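Local coordinates for uncharacterized protein (Pyrococcus furiosus, PDB 4XM2) that is uncharacterised but belongs to the GlcNAc-PI de-N-acetylase family and probably acts as a zinc-dependent deacetylase on an N-acetylated sugar substrate, at residues E38-D43 with C66-Y71. Sequence-based numbering, arbitrary orientation.
With ZN (zinc ion), chain J.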
loop_
_atom_site.group_PDB
_atom_site.type_symbol
_atom_site.label_atom_id
_atom_site.label_comp_id
_atom_site.label_asym_id
_atom_site.label_seq_id
_atom_site.Cartn_x
_atom_site.Cartn_y
_atom_site.Cartn_z
ATOM N N GLU D 38 -2.519 15.418 18.891
ATOM C CA GLU D 38 -1.786 14.438 19.671
ATOM C C GLU D 38 -1.787 13.066 19.017
ATOM O O GLU D 38 -2.783 12.692 18.381
ATOM C CB GLU D 38 -2.275 14.330 21.137
ATOM C CG GLU D 38 -3.747 14.069 21.299
ATOM C CD GLU D 38 -4.162 13.875 22.748
ATOM O OE1 GLU D 38 -3.350 14.157 23.652
ATOM O OE2 GLU D 38 -5.304 13.424 22.986
ATOM N N PRO D 39 -0.681 12.312 19.144
ATOM C CA PRO D 39 -0.630 10.920 18.567
ATOM C C PRO D 39 -1.498 9.920 19.318
ATOM O O PRO D 39 -2.103 9.042 18.697
ATOM C CB PRO D 39 0.830 10.528 18.702
ATOM C CG PRO D 39 1.588 11.887 18.911
ATOM C CD PRO D 39 0.644 12.806 19.575
ATOM N N HIS D 40 -1.548 10.046 20.650
ATOM C CA HIS D 40 -2.338 9.145 21.506
ATOM C C HIS D 40 -3.099 9.977 22.523
ATOM O O HIS D 40 -2.760 11.127 22.718
ATOM C CB HIS D 40 -1.429 8.171 22.278
ATOM C CG HIS D 40 -0.553 7.352 21.396
ATOM N ND1 HIS D 40 0.797 7.592 21.271
ATOM C CD2 HIS D 40 -0.849 6.359 20.514
ATOM C CE1 HIS D 40 1.305 6.745 20.383
ATOM N NE2 HIS D 40 0.323 5.998 19.901
ATOM N N PRO D 41 -4.106 9.379 23.179
ATOM C CA PRO D 41 -4.701 9.938 24.396
ATOM C C PRO D 41 -3.666 10.075 25.492
ATOM O O PRO D 41 -3.142 9.047 25.977
ATOM C CB PRO D 41 -5.724 8.875 24.834
ATOM C CG PRO D 41 -5.990 8.047 23.562
ATOM C CD PRO D 41 -4.692 8.083 22.810
ATOM N N ASP D 42 -3.397 11.324 25.879
ATOM C CA ASP D 42 -2.419 11.677 26.909
ATOM C C ASP D 42 -1.243 12.498 26.419
ATOM O O ASP D 42 -0.535 13.071 27.242
ATOM C CB ASP D 42 -1.975 10.481 27.802
ATOM C CG ASP D 42 -0.815 9.608 27.177
ATOM O OD1 ASP D 42 -0.173 10.017 26.189
ATOM O OD2 ASP D 42 -0.553 8.493 27.724
ATOM N N ASP D 43 -1.038 12.632 25.108
ATOM C CA ASP D 43 0.162 13.391 24.694
ATOM C C ASP D 43 0.072 14.887 24.847
ATOM O O ASP D 43 1.029 15.497 25.318
ATOM C CB ASP D 43 0.686 13.023 23.308
ATOM C CG ASP D 43 1.217 11.642 23.283
ATOM O OD1 ASP D 43 2.259 11.406 23.921
ATOM O OD2 ASP D 43 0.558 10.788 22.649
ATOM N N CYS D 66 -6.988 13.923 18.358
ATOM C CA CYS D 66 -6.264 12.755 18.788
ATOM C C CYS D 66 -6.173 11.732 17.623
ATOM O O CYS D 66 -7.197 11.267 17.127
ATOM C CB CYS D 66 -6.926 12.118 20.000
ATOM S SG CYS D 66 -5.772 10.873 20.635
ATOM N N MET D 67 -4.951 11.473 17.164
ATOM C CA MET D 67 -4.669 10.685 15.911
ATOM C C MET D 67 -5.104 9.259 16.044
ATOM O O MET D 67 -5.747 8.736 15.133
ATOM C CB MET D 67 -3.191 10.711 15.530
ATOM C CG MET D 67 -2.669 12.112 15.278
ATOM S SD MET D 67 -3.538 13.069 14.034
ATOM C CE MET D 67 -3.413 12.069 12.524
ATOM N N THR D 68 -4.835 8.679 17.208
ATOM C CA THR D 68 -5.163 7.282 17.462
ATOM C C THR D 68 -6.098 7.026 18.636
ATOM O O THR D 68 -6.470 7.930 19.402
ATOM C CB THR D 68 -3.879 6.368 17.593
ATOM O OG1 THR D 68 -3.175 6.644 18.804
ATOM C CG2 THR D 68 -2.923 6.524 16.366
ATOM N N ASP D 69 -6.469 5.761 18.796
ATOM C CA ASP D 69 -7.351 5.350 19.868
ATOM C C ASP D 69 -6.591 4.811 21.063
ATOM O O ASP D 69 -7.215 4.522 22.101
ATOM C CB ASP D 69 -8.283 4.281 19.360
ATOM C CG ASP D 69 -7.538 3.060 18.816
ATOM O OD1 ASP D 69 -6.310 2.856 19.123
ATOM O OD2 ASP D 69 -8.223 2.258 18.142
ATOM N N GLY D 70 -5.270 4.633 20.938
ATOM C CA GLY D 70 -4.449 4.192 22.107
ATOM C C GLY D 70 -4.728 2.767 22.513
ATOM O O GLY D 70 -4.430 2.352 23.621
ATOM N N TYR D 71 -5.310 2.010 21.601
ATOM C CA TYR D 71 -5.595 0.563 21.735
ATOM C C TYR D 71 -4.490 -0.381 22.259
ATOM O O TYR D 71 -4.798 -1.460 22.812
ATOM C CB TYR D 71 -6.083 0.115 20.344
ATOM C CG TYR D 71 -6.440 -1.330 20.069
ATOM C CD1 TYR D 71 -7.779 -1.690 19.837
ATOM C CD2 TYR D 71 -5.450 -2.318 19.960
ATOM C CE1 TYR D 71 -8.128 -3.020 19.552
ATOM C CE2 TYR D 71 -5.785 -3.653 19.662
ATOM C CZ TYR D 71 -7.130 -3.988 19.424
ATOM O OH TYR D 71 -7.501 -5.294 19.125
HETATM ZN ZN ZN J . 2.036 8.925 22.471
HETATM O O HOH W 1 1.465 8.531 24.721
HETATM O O HOH W 2 2.949 7.298 23.461
#
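T68, the last residue of strand 61-68, lies side by side with H40, in the loop just past the end of the neighbouring parallel strand 33-38; the pair illustrates how a strand end can supply a hydroxyl that ties down the loop backbone beside a metal ligand and borders its ring. The last regular bond between the strands runs from M67 N to E38 O (2.8 Å, 169° at the hydrogen). One residue further on, P39 O takes over as acceptor: T68 OG1 donates to it at 2.6 Å, in the carbonyl plane, and T68 N adds a weak bond. The hydroxyl stands between its own backbone N and carbonyl carbon (chi1 71°), a rotation that brings it to P39 O and also to the H40 ring.

Followed outward, the H40 side chain passes from one neighbour to the next. CB lies 4.2 Å from T68 OG1, and CG already looks both ways, with the hydroxyl on one flank and the zinc on the other. ND1 binds the metal at 2.2 Å; CD2, across the ring, rests 2.9 Å from T68 OG1, approached obliquely. CE1 sits beside the zinc, and NE2 at the far end is hydrogen-bonded to D150. With an alanine at position 68, P39 O would probably lose its short hydroxyl bond, keeping from this strand the weak amide bond, and a gap would open beside CD2.

C66 SG packs against the H40-P41 peptide, 3.7 Å from P41 CD. D43 OD2 binds the zinc and accepts from H40 N, tying the type II turn H40-D43 to the ion. H151 and two waters complete the coordination. A His from the loop after strand 33-38 and an Asp starting the following helix, joined by a later His, form the zinc site characteristic of the GlcNAc-PI de-N-acetylase (LmbE-like) family.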